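Local coordinates for protein TbpB (PDB 3HOL) that probably binds host transferrin at the bacterial surface, as the lipoprotein component of the transferrin receptor used in iron acquisition, at residues K33-S38 with D127-A132; G92-S97 with K155-V160; K388-V393 with A454-S459. One frame throughout, in Å; residues are numbered along the deposited sequence.

Interaction 1: K33-S38 with D127-A132; sequences KVPVSS and DFTSNA
At the end of strand 119-133 of the N-lobe barrel, Val34, Pro35 and Ser37 pack on Thr129, Asn131 and Ala132. The loop that carries the first three follows strand 29-33, a member of the neighbouring five-stranded sheet, so the contact joins the two sheets of the lobe. Their touching parts run almost the same way, 8° apart, yet exchange no hydrogen bond.

Both methyl groups of Val34 meet the Thr129 hydroxyl, CG1 at 3.4 Å and CG2 at 3.6 Å from OG1. OG1 stands anti to the backbone N of Thr129 (chi1 175°), which turns it toward the valine while it donates to Ser130 O at 3.0 Å, in the carbonyl plane and on a lone pair. That bond lets threonine sit in a buried place beside aliphatic groups. Pro35 CD lies 3.8 Å from Thr129 OG1 and 3.4 Å from Ser130 O. Farther along, Pro35 CB is 4.3 Å from Ala132 CB. Small enough for a close approach to the other backbone, Ala132 CB lies 3.5 Å from Ser37 N and also touches Ser37 OG.

Ser37 and Ser130 find partners in the loop 155-160: Ser37 OG bonds to Lys155 O, Ser37 N to the carbonyl of Arg156, and Ser130 OG accepts from Leu159 N while giving its own proton to Asn131 O. The Asn131 amide is held by Arg140 NH2 at OD1 and by Asp45 OD1 at ND2. Between the two segments themselves the attraction is therefore van der Waals packing, with the buried hydroxyls satisfied by backbone atoms beside it.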
loop_
_atom_site.group_PDB
_atom_site.type_symbol
_atom_site.label_atom_id
_atom_site.label_comp_id
_atom_site.label_asym_id
_atom_site.label_seq_id
_atom_site.Cartn_x
_atom_site.Cartn_y
_atom_site.Cartn_z
ATOM N N LYS A 33 -3.873 18.254 13.559
ATOM C CA LYS A 33 -3.629 19.437 14.397
ATOM C C LYS A 33 -4.057 19.229 15.852
ATOM O O LYS A 33 -5.109 18.609 16.149
ATOM C CB LYS A 33 -4.358 20.631 13.816
ATOM C CG LYS A 33 -3.945 21.935 14.441
ATOM C CD LYS A 33 -4.454 23.170 13.638
ATOM C CE LYS A 33 -5.909 23.041 13.225
ATOM N NZ LYS A 33 -6.762 22.409 14.266
ATOM N N VAL A 34 -3.216 19.718 16.765
ATOM C CA VAL A 34 -3.523 19.649 18.190
ATOM C C VAL A 34 -4.737 20.628 18.385
ATOM O O VAL A 34 -4.661 21.778 17.949
ATOM C CB VAL A 34 -2.270 20.055 19.013
ATOM C CG1 VAL A 34 -2.594 20.229 20.510
ATOM C CG2 VAL A 34 -1.136 19.037 18.825
ATOM N N PRO A 35 -5.851 20.145 18.960
ATOM C CA PRO A 35 -7.029 20.998 19.174
ATOM C C PRO A 35 -6.778 22.121 20.178
ATOM O O PRO A 35 -6.057 21.945 21.158
ATOM C CB PRO A 35 -8.051 20.040 19.783
ATOM C CG PRO A 35 -7.696 18.718 19.164
ATOM C CD PRO A 35 -6.173 18.723 19.225
ATOM N N VAL A 36 -7.436 23.240 19.941
ATOM C CA VAL A 36 -7.400 24.409 20.811
ATOM C C VAL A 36 -8.855 24.878 21.028
ATOM O O VAL A 36 -9.611 25.035 20.071
ATOM C CB VAL A 36 -6.544 25.520 20.151
ATOM C CG1 VAL A 36 -6.710 26.874 20.889
ATOM C CG2 VAL A 36 -5.039 25.076 20.095
ATOM N N SER A 37 -9.251 25.021 22.277
ATOM C CA SER A 37 -10.611 25.444 22.606
ATOM C C SER A 37 -10.588 26.909 23.056
ATOM O O SER A 37 -9.560 27.567 22.935
ATOM C CB SER A 37 -11.205 24.548 23.685
ATOM O OG SER A 37 -10.489 24.642 24.902
ATOM N N SER A 38 -11.728 27.417 23.543
ATOM C CA SER A 38 -11.832 28.806 24.009
ATOM C C SER A 38 -13.014 28.918 24.945
ATOM O O SER A 38 -13.818 27.984 25.037
ATOM C CB SER A 38 -12.066 29.744 22.827
ATOM O OG SER A 38 -13.355 29.481 22.285
ATOM N N ASP A 127 2.977 8.271 20.502
ATOM C CA ASP A 127 2.801 9.681 20.785
ATOM C C ASP A 127 1.305 9.954 20.650
ATOM O O ASP A 127 0.573 9.109 20.113
ATOM C CB ASP A 127 3.587 10.507 19.749
ATOM C CG ASP A 127 5.083 10.539 20.068
ATOM O OD1 ASP A 127 5.427 11.197 21.058
ATOM O OD2 ASP A 127 5.878 9.909 19.315
ATOM N N PHE A 128 0.853 11.125 21.098
ATOM C CA PHE A 128 -0.572 11.421 21.130
ATOM C C PHE A 128 -0.793 12.896 21.253
ATOM O O PHE A 128 0.116 13.650 21.681
ATOM C CB PHE A 128 -1.298 10.741 22.335
ATOM C CG PHE A 128 -0.770 11.168 23.711
ATOM C CD1 PHE A 128 -1.286 12.291 24.365
ATOM C CD2 PHE A 128 0.211 10.421 24.363
ATOM C CE1 PHE A 128 -0.784 12.683 25.629
ATOM C CE2 PHE A 128 0.710 10.810 25.609
ATOM C CZ PHE A 128 0.197 11.946 26.237
ATOM N N THR A 129 -2.022 13.295 20.916
ATOM C CA THR A 129 -2.538 14.591 21.389
ATOM C C THR A 129 -3.922 14.363 21.986
ATOM O O THR A 129 -4.698 13.562 21.445
ATOM C CB THR A 129 -2.566 15.722 20.299
ATOM O OG1 THR A 129 -3.202 16.895 20.847
ATOM C CG2 THR A 129 -3.336 15.296 18.980
ATOM N N SER A 130 -4.213 14.983 23.129
ATOM C CA SER A 130 -5.613 14.928 23.597
ATOM C C SER A 130 -6.459 15.966 22.854
ATOM O O SER A 130 -5.967 16.711 22.004
ATOM C CB SER A 130 -5.702 15.118 25.112
ATOM O OG SER A 130 -5.566 16.504 25.403
ATOM N N ASN A 131 -7.766 15.975 23.119
ATOM C CA ASN A 131 -8.572 17.100 22.677
ATOM C C ASN A 131 -8.398 18.247 23.685
ATOM O O ASN A 131 -7.610 18.101 24.646
ATOM C CB ASN A 131 -10.047 16.678 22.537
ATOM C CG ASN A 131 -10.686 16.316 23.846
ATOM O OD1 ASN A 131 -10.026 16.024 24.841
ATOM N ND2 ASN A 131 -12.024 16.305 23.845
ATOM N N ALA A 132 -9.126 19.354 23.473
ATOM C CA ALA A 132 -9.101 20.530 24.359
ATOM C C ALA A 132 -10.453 20.657 25.062
ATOM O O ALA A 132 -11.496 20.747 24.399
ATOM C CB ALA A 132 -8.771 21.822 23.587
#

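Interaction 2: G92-S97 with K155-V160; sequences GEHSGS and KRVGLV
The closest CA atoms of the two segments, those of His94 and Val157, are still 9.1 Å apart, so side chains and one water must span the gap.

Arg156 reaches across with CG anti to its backbone N (chi1 -168°) and a bend at chi3, and grips a single carbonyl. Its NH1 donates to Gly96 O at 3.0 Å with an N-H...O angle of 144°, from above the carbonyl plane; the second bond, from NH2 to the same oxygen, is weak. Arginine suits the task because two of its nitrogens can address one acceptor while the chain stays long enough to cross. Gly96 has positive phi, a conformation easy for glycine.

A water closes the cluster. It accepts from Arg156 NH2 at 2.8 Å, lies 2.8 Å from Gly96 O, to which it can donate, and is 3.0 Å from His94 NE2, in the plane of the imidazole at its edge. The ring and the guanidinium are tilted only 22° from each other, though their side chains cross at a slant. Val157 wedges against both: CG2 approaches His94 NE2 to 3.5 Å and sits 3.9 Å above the Arg156 guanidinium plane, over its centre, so this methyl of the branched side chain packs on a guanidinium face.

His94 and Gly96 belong to the loop linking strands 84-91 and 101-107 of the five-stranded sheet. Arg156 and Val157 lie in the long barrel loop between strands 119-133 and 171-178, tied back to strand 119-133 by backbone bonds of Leu159 with Ser130. No helix takes part; Lys100 touches both His94 and Val157.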
loop_
_atom_site.group_PDB
_atom_site.type_symbol
_atom_site.label_atom_id
_atom_site.label_comp_id
_atom_site.label_asym_id
_atom_site.label_seq_id
_atom_site.Cartn_x
_atom_site.Cartn_y
_atom_site.Cartn_z
ATOM N N GLY A 92 7.059 24.076 21.996
ATOM C CA GLY A 92 7.285 23.713 23.410
ATOM C C GLY A 92 7.189 24.870 24.402
ATOM O O GLY A 92 7.349 24.691 25.602
ATOM N N GLU A 93 6.933 26.071 23.904
ATOM C CA GLU A 93 6.694 27.235 24.781
ATOM C C GLU A 93 5.478 27.948 24.180
ATOM O O GLU A 93 5.492 29.155 23.850
ATOM C CB GLU A 93 7.942 28.142 24.822
ATOM C CG GLU A 93 9.053 27.597 25.727
ATOM C CD GLU A 93 10.361 28.411 25.629
ATOM O OE1 GLU A 93 10.342 29.542 25.127
ATOM O OE2 GLU A 93 11.418 27.912 26.027
ATOM N N HIS A 94 4.405 27.177 24.073
ATOM C CA HIS A 94 3.212 27.637 23.401
ATOM C C HIS A 94 2.519 28.748 24.236
ATOM O O HIS A 94 2.438 28.655 25.450
ATOM C CB HIS A 94 2.264 26.455 23.219
ATOM C CG HIS A 94 0.947 26.839 22.641
ATOM N ND1 HIS A 94 0.799 27.245 21.336
ATOM C CD2 HIS A 94 -0.272 26.921 23.201
ATOM C CE1 HIS A 94 -0.469 27.519 21.107
ATOM N NE2 HIS A 94 -1.137 27.330 22.220
ATOM N N SER A 95 2.028 29.778 23.551
ATOM C CA SER A 95 1.419 30.935 24.213
ATOM C C SER A 95 0.476 31.567 23.209
ATOM O O SER A 95 0.776 31.621 22.012
ATOM C CB SER A 95 2.497 31.983 24.574
ATOM O OG SER A 95 1.948 32.966 25.473
ATOM N N GLY A 96 -0.654 32.060 23.701
ATOM C CA GLY A 96 -1.547 32.858 22.882
ATOM C C GLY A 96 -2.320 32.006 21.877
ATOM O O GLY A 96 -2.419 30.768 21.992
ATOM N N SER A 97 -2.824 32.676 20.856
ATOM C CA SER A 97 -3.695 32.036 19.881
ATOM C C SER A 97 -2.925 31.380 18.729
ATOM O O SER A 97 -3.533 30.789 17.848
ATOM C CB SER A 97 -4.680 33.076 19.334
ATOM O OG SER A 97 -3.951 34.134 18.735
ATOM N N LYS A 155 -6.612 21.737 28.720
ATOM C CA LYS A 155 -7.768 22.626 28.880
ATOM C C LYS A 155 -7.996 23.488 27.676
ATOM O O LYS A 155 -8.731 23.088 26.770
ATOM C CB LYS A 155 -7.707 23.446 30.204
ATOM C CG LYS A 155 -7.732 22.558 31.420
ATOM C CD LYS A 155 -8.009 23.385 32.676
ATOM C CE LYS A 155 -8.888 22.693 33.683
ATOM N NZ LYS A 155 -9.284 23.656 34.769
ATOM N N ARG A 156 -7.343 24.648 27.598
ATOM C CA ARG A 156 -7.449 25.431 26.393
ATOM C C ARG A 156 -6.728 24.799 25.189
ATOM O O ARG A 156 -7.122 25.002 24.033
ATOM C CB ARG A 156 -6.906 26.843 26.616
ATOM C CG ARG A 156 -7.267 27.765 25.467
ATOM C CD ARG A 156 -6.740 29.217 25.756
ATOM N NE ARG A 156 -5.278 29.356 25.636
ATOM C CZ ARG A 156 -4.593 29.428 24.494
ATOM N NH1 ARG A 156 -3.301 29.552 24.559
ATOM N NH2 ARG A 156 -5.172 29.361 23.279
ATOM N N VAL A 157 -5.684 24.030 25.478
ATOM C CA VAL A 157 -4.827 23.454 24.426
ATOM C C VAL A 157 -4.645 21.952 24.661
ATOM O O VAL A 157 -4.335 21.521 25.780
ATOM C CB VAL A 157 -3.436 24.115 24.443
ATOM C CG1 VAL A 157 -2.482 23.455 23.416
ATOM C CG2 VAL A 157 -3.541 25.622 24.178
ATOM N N GLY A 158 -4.779 21.151 23.609
ATOM C CA GLY A 158 -4.643 19.702 23.772
ATOM C C GLY A 158 -3.295 19.395 24.410
ATOM O O GLY A 158 -2.297 20.053 24.082
ATOM N N LEU A 159 -3.270 18.410 25.310
ATOM C CA LEU A 159 -2.026 17.855 25.813
ATOM C C LEU A 159 -1.345 16.962 24.768
ATOM O O LEU A 159 -1.988 16.046 24.233
ATOM C CB LEU A 159 -2.301 16.999 27.034
ATOM C CG LEU A 159 -1.137 16.155 27.601
ATOM C CD1 LEU A 159 0.009 17.045 28.104
ATOM C CD2 LEU A 159 -1.631 15.286 28.735
ATOM N N VAL A 160 -0.050 17.192 24.523
ATOM C CA VAL A 160 0.744 16.388 23.580
ATOM C C VAL A 160 1.772 15.547 24.349
ATOM O O VAL A 160 2.284 16.008 25.366
ATOM C CB VAL A 160 1.489 17.281 22.569
ATOM C CG1 VAL A 160 2.020 16.463 21.376
ATOM C CG2 VAL A 160 0.526 18.370 21.995
HETATM O O HOH W 1 -3.705 28.479 21.065
#

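Interaction 3: K388-V393 with A454-S459; sequences KENNWV and ALDSGS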
loop_
_atom_site.group_PDB
_atom_site.type_symbol
_atom_site.label_atom_id
_atom_site.label_comp_id
_atom_site.label_asym_id
_atom_site.label_seq_id
_atom_site.Cartn_x
_atom_site.Cartn_y
_atom_site.Cartn_z
ATOM N N LYS A 388 12.555 -1.768 -32.144
ATOM C CA LYS A 388 13.860 -1.912 -32.760
ATOM C C LYS A 388 14.069 -0.706 -33.647
ATOM O O LYS A 388 14.102 0.415 -33.138
ATOM C CB LYS A 388 13.920 -3.187 -33.581
ATOM C CG LYS A 388 14.703 -4.249 -32.902
ATOM C CD LYS A 388 16.125 -4.263 -33.336
ATOM C CE LYS A 388 16.440 -5.585 -33.986
ATOM N NZ LYS A 388 17.824 -5.570 -34.545
ATOM N N GLU A 389 14.177 -0.908 -34.967
ATOM C CA GLU A 389 14.081 0.247 -35.909
ATOM C C GLU A 389 12.654 0.801 -35.911
ATOM O O GLU A 389 12.432 2.004 -36.071
ATOM C CB GLU A 389 14.486 -0.143 -37.331
ATOM C CG GLU A 389 15.893 -0.608 -37.456
ATOM C CD GLU A 389 16.032 -2.110 -37.331
ATOM O OE1 GLU A 389 15.131 -2.767 -36.766
ATOM O OE2 GLU A 389 17.055 -2.645 -37.798
ATOM N N ASN A 390 11.690 -0.087 -35.706
ATOM C CA ASN A 390 10.267 0.243 -35.723
ATOM C C ASN A 390 9.656 0.053 -34.326
ATOM O O ASN A 390 10.317 -0.474 -33.428
ATOM C CB ASN A 390 9.551 -0.732 -36.662
ATOM C CG ASN A 390 9.630 -0.329 -38.124
ATOM O OD1 ASN A 390 10.088 0.773 -38.469
ATOM N ND2 ASN A 390 9.168 -1.215 -39.000
ATOM N N ASN A 391 8.390 0.439 -34.159
ATOM C CA ASN A 391 7.606 0.079 -32.959
ATOM C C ASN A 391 6.446 -0.886 -33.260
ATOM O O ASN A 391 5.904 -0.876 -34.374
ATOM C CB ASN A 391 7.030 1.323 -32.264
ATOM C CG ASN A 391 8.100 2.240 -31.739
ATOM O OD1 ASN A 391 9.066 1.804 -31.086
ATOM N ND2 ASN A 391 7.938 3.538 -32.013
ATOM N N TRP A 392 6.065 -1.689 -32.260
ATOM C CA TRP A 392 4.954 -2.651 -32.369
ATOM C C TRP A 392 4.281 -2.693 -31.007
ATOM O O TRP A 392 4.974 -2.598 -29.997
ATOM C CB TRP A 392 5.508 -4.039 -32.713
ATOM C CG TRP A 392 4.524 -5.185 -32.728
ATOM C CD1 TRP A 392 3.918 -5.741 -33.842
ATOM C CD2 TRP A 392 4.074 -5.975 -31.598
ATOM N NE1 TRP A 392 3.114 -6.797 -33.464
ATOM C CE2 TRP A 392 3.189 -6.959 -32.100
ATOM C CE3 TRP A 392 4.325 -5.934 -30.213
ATOM C CZ2 TRP A 392 2.544 -7.892 -31.264
ATOM C CZ3 TRP A 392 3.679 -6.872 -29.381
ATOM C CH2 TRP A 392 2.805 -7.832 -29.916
ATOM N N VAL A 393 2.960 -2.835 -30.976
ATOM C CA VAL A 393 2.205 -2.828 -29.707
ATOM C C VAL A 393 1.143 -3.937 -29.655
ATOM O O VAL A 393 0.606 -4.399 -30.696
ATOM C CB VAL A 393 1.532 -1.454 -29.364
ATOM C CG1 VAL A 393 2.546 -0.282 -29.404
ATOM C CG2 VAL A 393 0.346 -1.154 -30.286
ATOM N N ALA A 454 8.384 -9.936 -37.319
ATOM C CA ALA A 454 8.571 -8.648 -38.001
ATOM C C ALA A 454 7.798 -7.553 -37.289
ATOM O O ALA A 454 6.628 -7.728 -36.987
ATOM C CB ALA A 454 8.164 -8.736 -39.492
ATOM N N LEU A 455 8.454 -6.436 -37.008
ATOM C CA LEU A 455 7.798 -5.352 -36.254
ATOM C C LEU A 455 6.767 -4.550 -37.053
ATOM O O LEU A 455 5.750 -4.081 -36.490
ATOM C CB LEU A 455 8.828 -4.434 -35.588
ATOM C CG LEU A 455 9.579 -5.019 -34.382
ATOM C CD1 LEU A 455 10.293 -3.903 -33.615
ATOM C CD2 LEU A 455 8.661 -5.802 -33.428
ATOM N N ASP A 456 7.015 -4.388 -38.349
ATOM C CA ASP A 456 5.990 -3.855 -39.244
ATOM C C ASP A 456 5.446 -4.978 -40.130
ATOM O O ASP A 456 6.165 -5.523 -40.978
ATOM C CB ASP A 456 6.529 -2.693 -40.075
ATOM C CG ASP A 456 5.418 -1.818 -40.649
ATOM O OD1 ASP A 456 4.277 -1.850 -40.124
ATOM O OD2 ASP A 456 5.692 -1.085 -41.624
ATOM N N SER A 457 4.182 -5.341 -39.900
ATOM C CA SER A 457 3.549 -6.492 -40.563
ATOM C C SER A 457 3.278 -6.241 -42.058
ATOM O O SER A 457 2.874 -7.166 -42.784
ATOM C CB SER A 457 2.254 -6.911 -39.821
ATOM N N GLY A 458 3.512 -4.996 -42.502
ATOM C CA GLY A 458 3.415 -4.615 -43.916
ATOM C C GLY A 458 4.718 -4.542 -44.718
ATOM O O GLY A 458 4.724 -4.865 -45.915
ATOM N N SER A 459 5.818 -4.111 -44.087
ATOM C CA SER A 459 7.112 -3.975 -44.785
ATOM C C SER A 459 8.049 -5.163 -44.515
ATOM O O SER A 459 8.041 -5.724 -43.411
ATOM C CB SER A 459 7.803 -2.659 -44.393
ATOM O OG SER A 459 6.927 -1.544 -44.504
#
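Leu455 docks against Lys388, Asn390 and Trp392 at the tip of a beta hairpin in the C-lobe barrel, formed by the antiparallel strands 375-387 and 391-394. The tight part of the contact centres on this one leucine. Its CG is anti to the carbonyl carbon (chi1 -72°), and the chain beyond splits its two methyls between different parts of the hairpin. CD1 packs on the turn, 3.4 Å from both Lys388 N and Asn390 O, two atoms that are themselves joined by a backbone hydrogen bond of 2.9 Å. CD2 instead lies 3.7 Å from Trp392 CB, at the start of the strand. A forked aliphatic residue fits here: because Lys388 N and Asn390 O already satisfy one another, a methyl can pack against them.

Trp392 is the buried member. With CG anti to the backbone N, its indole presents an edge to the loop, and Leu455 O lies in the ring plane, 3.6 Å from Trp392 CD1. The indole nitrogen is engaged by Asp423 OD2, and Phe453 meets the ring edge-to-face, so the position of the tryptophan is set by more than this loop.

Toward solvent the packing thins. Lys388 contributes its CB to the leucine, but the end of its chain leads away, as suits a charged group at a surface. The side chain of Asn391 also points away, its OD1 bonded to Ser387 OG. Asn390, by contrast, comes close to Asp456 without a hydrogen bond between them, their amide and carboxylate planes 84° apart. The aspartate serves its own loop: Ser459 OG donates to OD2 on the anti side, 35° out of the carboxylate plane. What the asparagine meets is the aliphatic part of that aspartate, with Asn390 ND2 3.2 Å from Asp456 CB.

In the fold
Interactions 1 and 2 are neighbours in the N-lobe, their centres 8 Å apart, and the loop 155-160 serves both: it hydrogen-bonds to 33-38 and 127-132 in the buried interior and then reaches 92-97 at the surface. Between these two, chemistry follows depth: interaction 1 is van der Waals packing with no hydrogen bond across it, whereas interaction 2 relies on an arginine, a carbonyl and a water. Interaction 3, about 63 Å from interaction 1, centre to centre, on the other side of the molecule, is the counter-example: a surface contact that relies on a leucine, with no hydrogen bond across it. All three involve loops, but only 1 and 2 connect different sheets through shared elements.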